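Long-range contact in putative sporulation-specific glycosylase YdhD (Bacillus subtilis subsp. subtilis str. 168, PDB 3CZ8), which probably hydrolyses glycosidic bonds of polysaccharides during sporulation, as a chitin-binding glycosylase of the glycosyl hydrolase 18 family: residues S4-S12 with I303-A311. The protein carries 1 engineered substitution. Residues are numbered along the deposited sequence; the frame is centred on the assembly and turned at random.
Sequences SNYIAGTLS and IGAWQLTLA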
ATOM      1  N   SER A   4     -14.706  -0.600  13.731  1.00 90.56           N
ATOM      2  CA  SER A   4     -14.635  -1.465  12.516  1.00 93.22           C
ATOM      3  C   SER A   4     -14.389  -0.658  11.238  1.00 91.91           C
ATOM      4  O   SER A   4     -14.767   0.513  11.141  1.00 89.67           O
ATOM      5  CB  SER A   4     -15.903  -2.316  12.380  1.00 93.72           C
ATOM      6  OG  SER A   4     -17.060  -1.506  12.270  1.00 96.15           O
ATOM      7  N   ASN A   5     -13.754  -1.310  10.266  1.00 88.28           N
ATOM      8  CA  ASN A   5     -13.339  -0.696   9.008  1.00 82.27           C
ATOM      9  C   ASN A   5     -13.167  -1.807   7.976  1.00 84.28           C
ATOM     10  O   ASN A   5     -12.332  -2.696   8.162  1.00 91.79           O
ATOM     11  CB  ASN A   5     -12.006   0.053   9.213  1.00 74.46           C
ATOM     12  CG  ASN A   5     -11.667   1.024   8.078  1.00 66.61           C
ATOM     13  OD1 ASN A   5     -12.213   0.950   6.977  1.00 56.37           O
ATOM     14  ND2 ASN A   5     -10.740   1.940   8.353  1.00 42.79           N
ATOM     15  N   TYR A   6     -13.961  -1.781   6.904  1.00 84.47           N
ATOM     16  CA  TYR A   6     -13.711  -2.710   5.789  1.00 86.99           C
ATOM     17  C   TYR A   6     -12.950  -2.111   4.614  1.00 82.44           C
ATOM     18  O   TYR A   6     -13.074  -2.572   3.475  1.00 81.56           O
ATOM     19  CB  TYR A   6     -14.948  -3.505   5.323  1.00 93.44           C
ATOM     20  CG  TYR A   6     -16.297  -3.118   5.881  1.00 95.91           C
ATOM     21  CD1 TYR A   6     -17.032  -2.070   5.328  1.00 94.26           C
ATOM     22  CD2 TYR A   6     -16.868  -3.844   6.928  1.00 96.77           C
ATOM     23  CE1 TYR A   6     -18.289  -1.736   5.824  1.00 93.14           C
ATOM     24  CE2 TYR A   6     -18.120  -3.517   7.432  1.00 95.58           C
ATOM     25  CZ  TYR A   6     -18.825  -2.466   6.876  1.00 97.86           C
ATOM     26  OH  TYR A   6     -20.064  -2.142   7.377  1.00104.98           O
ATOM     27  N   ILE A   7     -12.165  -1.073   4.898  1.00 78.68           N
ATOM     28  CA  ILE A   7     -11.015  -0.728   4.066  1.00 80.14           C
ATOM     29  C   ILE A   7      -9.765  -0.809   4.952  1.00 83.03           C
ATOM     30  O   ILE A   7      -9.366   0.160   5.612  1.00 82.76           O
ATOM     31  CB  ILE A   7     -11.155   0.625   3.314  1.00 76.54           C
ATOM     32  CG1 ILE A   7     -12.354   0.581   2.362  1.00 72.58           C
ATOM     33  CG2 ILE A   7      -9.890   0.929   2.500  1.00 74.58           C
ATOM     34  CD1 ILE A   7     -12.484   1.783   1.454  1.00 85.62           C
ATOM     35  N   ALA A   8      -9.193  -2.008   4.991  1.00 84.34           N
ATOM     36  CA  ALA A   8      -7.964  -2.280   5.718  1.00 83.66           C
ATOM     37  C   ALA A   8      -7.018  -3.058   4.813  1.00 78.73           C
ATOM     38  O   ALA A   8      -7.389  -4.095   4.251  1.00 73.13           O
ATOM     39  CB  ALA A   8      -8.258  -3.059   6.996  1.00 86.41           C
ATOM     40  N   GLY A   9      -5.803  -2.541   4.661  1.00 76.12           N
ATOM     41  CA  GLY A   9      -4.800  -3.173   3.814  1.00 76.80           C
ATOM     42  C   GLY A   9      -4.116  -4.339   4.496  1.00 71.16           C
ATOM     43  O   GLY A   9      -3.576  -4.196   5.595  1.00 73.93           O
ATOM     44  N   THR A  10      -4.154  -5.500   3.847  1.00 68.15           N
ATOM     45  CA  THR A  10      -3.398  -6.665   4.296  1.00 63.88           C
ATOM     46  C   THR A  10      -1.990  -6.615   3.699  1.00 57.94           C
ATOM     47  O   THR A  10      -1.822  -6.626   2.474  1.00 43.15           O
ATOM     48  CB  THR A  10      -4.095  -7.988   3.902  1.00 69.29           C
ATOM     49  OG1 THR A  10      -5.431  -8.004   4.422  1.00 79.14           O
ATOM     50  CG2 THR A  10      -3.325  -9.196   4.446  1.00 66.17           C
ATOM     51  N   LEU A  11      -0.987  -6.543   4.568  1.00 39.70           N
ATOM     52  CA  LEU A  11       0.401  -6.562   4.126  1.00 36.96           C
ATOM     53  C   LEU A  11       0.890  -7.997   3.955  1.00 38.30           C
ATOM     54  O   LEU A  11       0.644  -8.857   4.799  1.00 36.11           O
ATOM     55  CB  LEU A  11       1.307  -5.801   5.104  1.00 29.14           C
ATOM     56  CG  LEU A  11       2.775  -5.601   4.706  1.00 34.38           C
ATOM     57  CD1 LEU A  11       2.912  -4.587   3.567  1.00 38.42           C
ATOM     58  CD2 LEU A  11       3.608  -5.174   5.904  1.00 43.09           C
ATOM     59  N   SER A  12       1.573  -8.242   2.846  1.00 35.85           N
ATOM     60  CA  SER A  12       2.252  -9.503   2.648  1.00 36.59           C
ATOM     61  C   SER A  12       3.584  -9.327   1.926  1.00 32.21           C
ATOM     62  O   SER A  12       3.748  -8.411   1.117  1.00 25.15           O
ATOM     63  CB  SER A  12       1.345 -10.507   1.927  1.00 39.23           C
ATOM     64  OG  SER A  12       1.162 -10.164   0.571  1.00 29.88           O
ATOM     65  N   ILE A 303      14.653 -11.866  -5.256  1.00 41.59           N
ATOM     66  CA  ILE A 303      14.312 -10.559  -4.715  1.00 31.85           C
ATOM     67  C   ILE A 303      12.994 -10.760  -3.948  1.00 36.37           C
ATOM     68  O   ILE A 303      12.131 -11.521  -4.387  1.00 34.73           O
ATOM     69  CB  ILE A 303      14.192  -9.514  -5.873  1.00 40.57           C
ATOM     70  CG1 ILE A 303      15.583  -8.989  -6.288  1.00 24.08           C
ATOM     71  CG2 ILE A 303      13.223  -8.371  -5.551  1.00 38.77           C
ATOM     72  CD1 ILE A 303      16.172  -7.907  -5.399  1.00 26.76           C
ATOM     73  N   GLY A 304      12.866 -10.131  -2.782  1.00 35.88           N
ATOM     74  CA  GLY A 304      11.595 -10.124  -2.046  1.00 29.36           C
ATOM     75  C   GLY A 304      10.999  -8.726  -1.990  1.00 32.79           C
ATOM     76  O   GLY A 304      11.731  -7.744  -1.872  1.00 34.67           O
ATOM     77  N   ALA A 305       9.673  -8.628  -2.077  1.00 27.22           N
ATOM     78  CA  ALA A 305       8.999  -7.322  -2.116  1.00 31.28           C
ATOM     79  C   ALA A 305       7.630  -7.332  -1.439  1.00 23.42           C
ATOM     80  O   ALA A 305       7.193  -8.360  -0.917  1.00 27.82           O
ATOM     81  CB  ALA A 305       8.886  -6.822  -3.545  1.00 22.21           C
ATOM     82  N   TRP A 306       6.956  -6.183  -1.455  1.00 25.65           N
ATOM     83  CA  TRP A 306       5.731  -5.996  -0.672  1.00 30.90           C
ATOM     84  C   TRP A 306       4.491  -5.757  -1.522  1.00 34.95           C
ATOM     85  O   TRP A 306       4.553  -5.108  -2.564  1.00 38.79           O
ATOM     86  CB  TRP A 306       5.908  -4.829   0.298  1.00 27.33           C
ATOM     87  CG  TRP A 306       7.111  -4.957   1.180  1.00 26.20           C
ATOM     88  CD1 TRP A 306       8.372  -4.476   0.933  1.00 23.29           C
ATOM     89  CD2 TRP A 306       7.171  -5.606   2.453  1.00 20.50           C
ATOM     90  NE1 TRP A 306       9.207  -4.788   1.977  1.00 19.60           N
ATOM     91  CE2 TRP A 306       8.497  -5.484   2.923  1.00 25.33           C
ATOM     92  CE3 TRP A 306       6.229  -6.281   3.248  1.00 28.48           C
ATOM     93  CZ2 TRP A 306       8.906  -6.008   4.153  1.00 21.65           C
ATOM     94  CZ3 TRP A 306       6.639  -6.804   4.465  1.00 32.53           C
ATOM     95  CH2 TRP A 306       7.970  -6.663   4.907  1.00 26.87           C
ATOM     96  N   GLN A 307       3.361  -6.282  -1.059  1.00 34.80           N
ATOM     97  CA  GLN A 307       2.069  -6.013  -1.686  1.00 40.97           C
ATOM     98  C   GLN A 307       1.003  -5.740  -0.628  1.00 40.14           C
ATOM     99  O   GLN A 307       1.061  -6.274   0.486  1.00 41.33           O
ATOM    100  CB  GLN A 307       1.650  -7.162  -2.614  1.00 39.72           C
ATOM    101  CG  GLN A 307       1.908  -8.542  -2.047  1.00 48.05           C
ATOM    102  CD  GLN A 307       1.427  -9.675  -2.938  1.00 58.17           C
ATOM    103  OE1 GLN A 307       1.335  -9.537  -4.158  1.00 56.35           O
ATOM    104  NE2 GLN A 307       1.132 -10.815  -2.323  1.00 39.88           N
ATOM    105  N   LEU A 308       0.049  -4.886  -0.979  1.00 46.74           N
ATOM    106  CA  LEU A 308      -1.086  -4.577  -0.116  1.00 52.14           C
ATOM    107  C   LEU A 308      -2.363  -5.015  -0.805  1.00 59.26           C
ATOM    108  O   LEU A 308      -2.623  -4.619  -1.942  1.00 65.35           O
ATOM    109  CB  LEU A 308      -1.161  -3.078   0.188  1.00 57.08           C
ATOM    110  CG  LEU A 308      -0.333  -2.434   1.311  1.00 71.66           C
ATOM    111  CD1 LEU A 308      -0.556  -3.127   2.663  1.00 58.86           C
ATOM    112  CD2 LEU A 308       1.164  -2.322   0.973  1.00 82.84           C
ATOM    113  N   THR A 309      -3.153  -5.836  -0.119  1.00 63.79           N
ATOM    114  CA  THR A 309      -4.400  -6.341  -0.683  1.00 71.55           C
ATOM    115  C   THR A 309      -5.595  -5.929   0.172  1.00 73.95           C
ATOM    116  O   THR A 309      -5.720  -6.336   1.331  1.00 81.75           O
ATOM    117  CB  THR A 309      -4.346  -7.874  -0.902  1.00 73.16           C
ATOM    118  OG1 THR A 309      -3.306  -8.178  -1.842  1.00 74.95           O
ATOM    119  CG2 THR A 309      -5.671  -8.403  -1.442  1.00 79.46           C
ATOM    120  N   LEU A 310      -6.458  -5.107  -0.420  1.00 76.46           N
ATOM    121  CA  LEU A 310      -7.658  -4.593   0.236  1.00 74.35           C
ATOM    122  C   LEU A 310      -8.791  -5.614   0.155  1.00 78.66           C
ATOM    123  O   LEU A 310      -9.100  -6.128  -0.923  1.00 82.85           O
ATOM    124  CB  LEU A 310      -8.085  -3.267  -0.406  1.00 71.27           C
ATOM    125  CG  LEU A 310      -7.582  -1.917   0.130  1.00 66.86           C
ATOM    126  CD1 LEU A 310      -6.062  -1.802   0.205  1.00 57.73           C
ATOM    127  CD2 LEU A 310      -8.145  -0.796  -0.730  1.00 71.26           C
ATOM    128  N   ALA A 311      -9.401  -5.908   1.301  1.00 83.37           N
ATOM    129  CA  ALA A 311     -10.447  -6.926   1.383  1.00 90.81           C
ATOM    130  C   ALA A 311     -11.674  -6.425   2.145  1.00 89.93           C
ATOM    131  O   ALA A 311     -11.561  -5.890   3.247  1.00 88.57           O
ATOM    132  CB  ALA A 311      -9.900  -8.204   2.019  1.00 91.08           C
TER
HETATM  133  O   HOH W   1      -9.897  -3.701   2.969  1.00 66.65           O
HETATM  134  O   HOH W   2      -1.286  -8.687   0.882  1.00 48.31           O
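Closure of the barrel of this family 18 glycosyl hydrolase domain joins the first strand, through Thr10 and Ser12, to Thr309 and Gln307 of the last. The two run antiparallel, their axes at 151°; strand 9-17 is reversed against both its neighbours, 302-310 and 35-42, a departure from the all-parallel TIM barrel of the family. Thr10 N donates to Thr309 O (3.1 Å), and Thr309 N returns a bond to Thr10 O. Ser12 and Gln307 form the next hydrogen-bonded pair. Their side chains add a fifth bond: Gln307 NE2 gives a hydrogen to Ser12 OG at 3.0 Å, which lies close to the amide plane. Ser12 OG sits between its backbone N and carbonyl carbon (chi1 72°), where it also meets a water 2.9 Å away that donates to Thr10 O. Were Gln307 an alanine, Ser12 OG, deprived of its amide donor, would probably depend more on that water. On the other face, Leu11 CD2 reaches Trp306 CZ3 at 3.7 Å, while Leu11 CD1 meets Leu308 CD2. Trp306 NE1 is bonded to Val221 O, and the Trp306 side chain is about 7 Å from that of Glu120, the predicted proton donor. Polar pairing on one face and apolar packing on the other thus tie the barrel's seam together beside the presumed active site.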